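Local coordinates for protein disulfide-isomerase A4 (Rattus norvegicus, PDB 3EC3) that catalyses the rearrangement of disulfide bonds in proteins of the endoplasmic reticulum, the fragment here being its noncatalytic b and b' thioredoxin-like domains, at residues 82-90 / 153-164. The protein carries 1 engineered substitution. Residues are numbered along the deposited sequence; the frame is centred on the assembly and turned at random.
Sequences EKFQSKYEP and QFWRNKVLEVAK
This contact belongs to the interface between the two thioredoxin-like domains, b and b': the loop joining strands 75-79 and 93-96 of the first sheet lies along helix 149-163, which packs on the second. Its polar end is built by two helix side chains donating to loop carbonyls. Gln153 NE2 donates to Lys83 O over 2.9 Å; the N-H...O angle of 172° and the placement on a carbonyl lone pair, within the amide plane, mark a well-aligned bond. Arg156 runs extended from CG to NE and sends NH1 to Gln85 O at 3.1 Å, almost in the guanidinium plane though tilted from the carbonyl plane. The same NH1 donates to Gln153 OE1, so the glutamine amide is gripped at both its nitrogen and its oxygen. Lys83 O and Phe84 CA lie over one guanidinium face and Leu160 CD1 over the other, while NE hydrogen-bonds to Val118 O of the edge strand 118-121. Cutting Arg156 back to an alanine would probably leave Gln85 O and Val118 O without these donors and Gln153 OE1 without the one that helps fix its amide. Leu160 CD2 meets Ser86 CB at 3.7 Å. Ser86 OG accepts from Tyr88 N, forming an ST turn, and donates to Glu89 OE1 at 2.6 Å, which ties down the type I turn Ser86-Glu89. Glu161, bent at chi2 (-66°), brings OE2 to the ring edge, where Tyr88 OH donates to it on the syn side at 2.7 Å, somewhat out of the carboxylate plane; Lys87 NZ adds a long salt bridge to that oxygen. Over one ring face lies the Lys164 chain, its CD 3.8 Å from the Tyr88 ring centroid and only 8° off the normal, a CH-pi contact, while its NZ turns back to donate to Glu161 O at 3.1 Å.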
loop_
_atom_site.group_PDB
_atom_site.type_symbol
_atom_site.label_atom_id
_atom_site.label_comp_id
_atom_site.label_asym_id
_atom_site.label_seq_id
_atom_site.Cartn_x
_atom_site.Cartn_y
_atom_site.Cartn_z
ATOM N N GLU A 82 -3.146 -3.971 -9.841
ATOM C CA GLU A 82 -3.628 -5.343 -9.755
ATOM C C GLU A 82 -2.731 -6.173 -8.823
ATOM O O GLU A 82 -3.231 -7.024 -8.073
ATOM C CB GLU A 82 -3.587 -6.046 -11.135
ATOM C CG GLU A 82 -4.633 -5.614 -12.179
ATOM C CD GLU A 82 -4.959 -6.742 -13.268
ATOM O OE1 GLU A 82 -4.255 -7.775 -13.372
ATOM O OE2 GLU A 82 -5.970 -6.588 -14.012
ATOM N N LYS A 83 -1.413 -5.987 -8.922
ATOM C CA LYS A 83 -0.484 -6.814 -8.080
ATOM C C LYS A 83 -0.708 -6.622 -6.558
ATOM O O LYS A 83 -0.272 -7.460 -5.757
ATOM C CB LYS A 83 0.974 -6.514 -8.489
ATOM C CG LYS A 83 1.383 -5.040 -8.249
ATOM C CD LYS A 83 2.922 -4.783 -8.436
ATOM C CE LYS A 83 3.414 -5.050 -9.892
ATOM N NZ LYS A 83 2.709 -4.082 -10.840
ATOM N N PHE A 84 -1.380 -5.541 -6.161
ATOM C CA PHE A 84 -1.693 -5.278 -4.738
ATOM C C PHE A 84 -3.130 -5.440 -4.310
ATOM O O PHE A 84 -3.462 -5.216 -3.113
ATOM C CB PHE A 84 -1.163 -3.940 -4.247
ATOM C CG PHE A 84 0.292 -3.799 -4.457
ATOM C CD1 PHE A 84 0.797 -2.626 -5.018
ATOM C CD2 PHE A 84 1.168 -4.868 -4.162
ATOM C CE1 PHE A 84 2.169 -2.510 -5.253
ATOM C CE2 PHE A 84 2.525 -4.740 -4.399
ATOM C CZ PHE A 84 3.001 -3.562 -4.942
ATOM N N GLN A 85 -3.991 -5.883 -5.243
ATOM C CA GLN A 85 -5.424 -6.068 -4.902
ATOM C C GLN A 85 -5.570 -7.361 -4.114
ATOM O O GLN A 85 -4.666 -8.201 -4.135
ATOM C CB GLN A 85 -6.226 -6.201 -6.214
ATOM C CG GLN A 85 -6.267 -4.854 -6.913
ATOM C CD GLN A 85 -6.821 -4.914 -8.321
ATOM O OE1 GLN A 85 -7.169 -5.979 -8.831
ATOM N NE2 GLN A 85 -6.860 -3.746 -8.977
ATOM N N SER A 86 -6.726 -7.575 -3.454
ATOM C CA SER A 86 -6.941 -8.847 -2.746
ATOM C C SER A 86 -8.422 -9.087 -2.603
ATOM O O SER A 86 -9.235 -8.152 -2.767
ATOM C CB SER A 86 -6.305 -8.889 -1.346
ATOM O OG SER A 86 -7.115 -8.159 -0.402
ATOM N N LYS A 87 -8.768 -10.325 -2.270
ATOM C CA LYS A 87 -10.196 -10.664 -2.011
ATOM C C LYS A 87 -10.809 -9.894 -0.849
ATOM O O LYS A 87 -12.048 -9.859 -0.703
ATOM C CB LYS A 87 -10.323 -12.161 -1.674
ATOM C CG LYS A 87 -9.535 -13.036 -2.531
ATOM C CD LYS A 87 -9.630 -14.506 -2.053
ATOM C CE LYS A 87 -8.950 -14.765 -0.709
ATOM N NZ LYS A 87 -8.651 -16.242 -0.595
ATOM N N TYR A 88 -9.979 -9.323 0.010
ATOM C CA TYR A 88 -10.494 -8.617 1.207
ATOM C C TYR A 88 -10.663 -7.112 1.097
ATOM O O TYR A 88 -11.126 -6.458 2.057
ATOM C CB TYR A 88 -9.603 -8.936 2.395
ATOM C CG TYR A 88 -9.492 -10.418 2.565
ATOM C CD1 TYR A 88 -8.277 -11.056 2.457
ATOM C CD2 TYR A 88 -10.641 -11.198 2.798
ATOM C CE1 TYR A 88 -8.192 -12.450 2.619
ATOM C CE2 TYR A 88 -10.551 -12.556 2.939
ATOM C CZ TYR A 88 -9.340 -13.169 2.850
ATOM O OH TYR A 88 -9.274 -14.539 3.019
ATOM N N GLU A 89 -10.326 -6.554 -0.056
ATOM C CA GLU A 89 -10.311 -5.108 -0.234
ATOM C C GLU A 89 -11.130 -4.722 -1.438
ATOM O O GLU A 89 -11.060 -5.391 -2.467
ATOM C CB GLU A 89 -8.837 -4.622 -0.431
ATOM C CG GLU A 89 -7.909 -4.965 0.730
ATOM C CD GLU A 89 -6.446 -4.889 0.293
ATOM O OE1 GLU A 89 -5.860 -5.933 -0.096
ATOM O OE2 GLU A 89 -5.918 -3.750 0.275
ATOM N N PRO A 90 -11.901 -3.623 -1.349
ATOM C CA PRO A 90 -12.640 -3.172 -2.543
ATOM C C PRO A 90 -11.646 -2.729 -3.611
ATOM O O PRO A 90 -10.513 -2.314 -3.258
ATOM C CB PRO A 90 -13.463 -1.974 -2.025
ATOM C CG PRO A 90 -12.767 -1.533 -0.767
ATOM C CD PRO A 90 -12.064 -2.722 -0.191
ATOM N N GLN A 153 3.075 -13.991 -5.446
ATOM C CA GLN A 153 1.681 -13.848 -4.966
ATOM C C GLN A 153 1.303 -15.018 -4.072
ATOM O O GLN A 153 0.520 -14.853 -3.132
ATOM C CB GLN A 153 0.707 -13.785 -6.148
ATOM C CG GLN A 153 0.807 -12.436 -6.973
ATOM C CD GLN A 153 0.446 -11.168 -6.181
ATOM O OE1 GLN A 153 0.113 -11.225 -5.007
ATOM N NE2 GLN A 153 0.499 -10.013 -6.849
ATOM N N PHE A 154 1.883 -16.184 -4.354
ATOM C CA PHE A 154 1.699 -17.349 -3.466
ATOM C C PHE A 154 2.003 -16.944 -2.024
ATOM O O PHE A 154 1.204 -17.179 -1.105
ATOM C CB PHE A 154 2.555 -18.527 -3.887
ATOM C CG PHE A 154 2.490 -19.694 -2.905
ATOM C CD1 PHE A 154 3.469 -19.859 -1.940
ATOM C CD2 PHE A 154 1.424 -20.598 -2.951
ATOM C CE1 PHE A 154 3.413 -20.962 -1.018
ATOM C CE2 PHE A 154 1.340 -21.674 -2.050
ATOM C CZ PHE A 154 2.334 -21.844 -1.075
ATOM N N TRP A 155 3.182 -16.378 -1.821
ATOM C CA TRP A 155 3.592 -15.970 -0.486
ATOM C C TRP A 155 2.843 -14.745 0.037
ATOM O O TRP A 155 2.511 -14.675 1.239
ATOM C CB TRP A 155 5.075 -15.702 -0.469
ATOM C CG TRP A 155 5.850 -16.994 -0.676
ATOM C CD1 TRP A 155 6.615 -17.333 -1.746
ATOM C CD2 TRP A 155 5.881 -18.109 0.219
ATOM N NE1 TRP A 155 7.179 -18.598 -1.554
ATOM C CE2 TRP A 155 6.725 -19.095 -0.360
ATOM C CE3 TRP A 155 5.308 -18.363 1.480
ATOM C CZ2 TRP A 155 6.987 -20.292 0.262
ATOM C CZ3 TRP A 155 5.577 -19.584 2.093
ATOM C CH2 TRP A 155 6.386 -20.528 1.468
ATOM N N ARG A 156 2.642 -13.765 -0.834
ATOM C CA ARG A 156 1.834 -12.609 -0.456
ATOM C C ARG A 156 0.452 -13.009 0.072
ATOM O O ARG A 156 -0.062 -12.399 1.039
ATOM C CB ARG A 156 1.738 -11.609 -1.659
ATOM C CG ARG A 156 1.250 -10.194 -1.250
ATOM C CD ARG A 156 1.001 -9.381 -2.582
ATOM N NE ARG A 156 -0.033 -8.488 -2.251
ATOM C CZ ARG A 156 -1.278 -8.489 -2.615
ATOM N NH1 ARG A 156 -1.847 -9.246 -3.599
ATOM N NH2 ARG A 156 -1.953 -7.553 -2.019
ATOM N N ASN A 157 -0.148 -14.032 -0.549
ATOM C CA ASN A 157 -1.429 -14.521 -0.152
ATOM C C ASN A 157 -1.419 -15.037 1.320
ATOM O O ASN A 157 -2.358 -14.840 2.037
ATOM C CB ASN A 157 -1.880 -15.629 -1.098
ATOM C CG ASN A 157 -2.394 -15.101 -2.426
ATOM O OD1 ASN A 157 -2.472 -15.844 -3.414
ATOM N ND2 ASN A 157 -2.763 -13.825 -2.460
ATOM N N LYS A 158 -0.326 -15.662 1.754
ATOM C CA LYS A 158 -0.233 -16.145 3.157
ATOM C C LYS A 158 -0.205 -14.978 4.115
ATOM O O LYS A 158 -0.772 -15.050 5.238
ATOM C CB LYS A 158 1.048 -16.956 3.320
ATOM C CG LYS A 158 0.998 -18.295 2.541
ATOM C CD LYS A 158 2.266 -19.097 2.887
ATOM C CE LYS A 158 2.195 -20.584 2.572
ATOM N NZ LYS A 158 1.055 -20.970 1.732
ATOM N N VAL A 159 0.470 -13.911 3.684
ATOM C CA VAL A 159 0.540 -12.686 4.487
ATOM C C VAL A 159 -0.829 -11.993 4.586
ATOM O O VAL A 159 -1.259 -11.572 5.673
ATOM C CB VAL A 159 1.619 -11.707 3.953
ATOM C CG1 VAL A 159 1.805 -10.507 4.968
ATOM C CG2 VAL A 159 2.935 -12.466 3.749
ATOM N N LEU A 160 -1.541 -11.924 3.467
ATOM C CA LEU A 160 -2.863 -11.288 3.435
ATOM C C LEU A 160 -3.871 -11.963 4.379
ATOM O O LEU A 160 -4.704 -11.305 5.055
ATOM C CB LEU A 160 -3.396 -11.395 2.013
ATOM C CG LEU A 160 -2.925 -10.336 0.992
ATOM C CD1 LEU A 160 -3.202 -10.833 -0.434
ATOM C CD2 LEU A 160 -3.671 -9.014 1.259
ATOM N N GLU A 161 -3.779 -13.279 4.438
ATOM C CA GLU A 161 -4.576 -14.049 5.423
ATOM C C GLU A 161 -4.420 -13.605 6.887
ATOM O O GLU A 161 -5.393 -13.667 7.646
ATOM C CB GLU A 161 -4.342 -15.549 5.250
ATOM C CG GLU A 161 -4.824 -16.051 3.890
ATOM C CD GLU A 161 -6.343 -15.945 3.725
ATOM O OE1 GLU A 161 -7.089 -16.341 4.646
ATOM O OE2 GLU A 161 -6.809 -15.488 2.679
ATOM N N VAL A 162 -3.226 -13.166 7.284
ATOM C CA VAL A 162 -3.012 -12.677 8.636
ATOM C C VAL A 162 -3.342 -11.193 8.714
ATOM O O VAL A 162 -4.027 -10.718 9.642
ATOM C CB VAL A 162 -1.546 -12.967 9.101
ATOM C CG1 VAL A 162 -1.322 -12.535 10.558
ATOM C CG2 VAL A 162 -1.239 -14.501 9.004
ATOM N N ALA A 163 -2.835 -10.440 7.739
ATOM C CA ALA A 163 -3.064 -8.999 7.697
ATOM C C ALA A 163 -4.515 -8.613 7.911
ATOM O O ALA A 163 -4.800 -7.632 8.614
ATOM C CB ALA A 163 -2.497 -8.402 6.338
ATOM N N LYS A 164 -5.457 -9.345 7.317
ATOM C CA LYS A 164 -6.872 -8.925 7.383
ATOM C C LYS A 164 -7.416 -9.017 8.797
ATOM O O LYS A 164 -8.439 -8.406 9.101
ATOM C CB LYS A 164 -7.746 -9.792 6.492
ATOM C CG LYS A 164 -7.805 -11.225 6.934
ATOM C CD LYS A 164 -9.111 -11.848 6.457
ATOM C CE LYS A 164 -8.958 -13.368 6.348
ATOM N NZ LYS A 164 -8.461 -13.911 7.625
#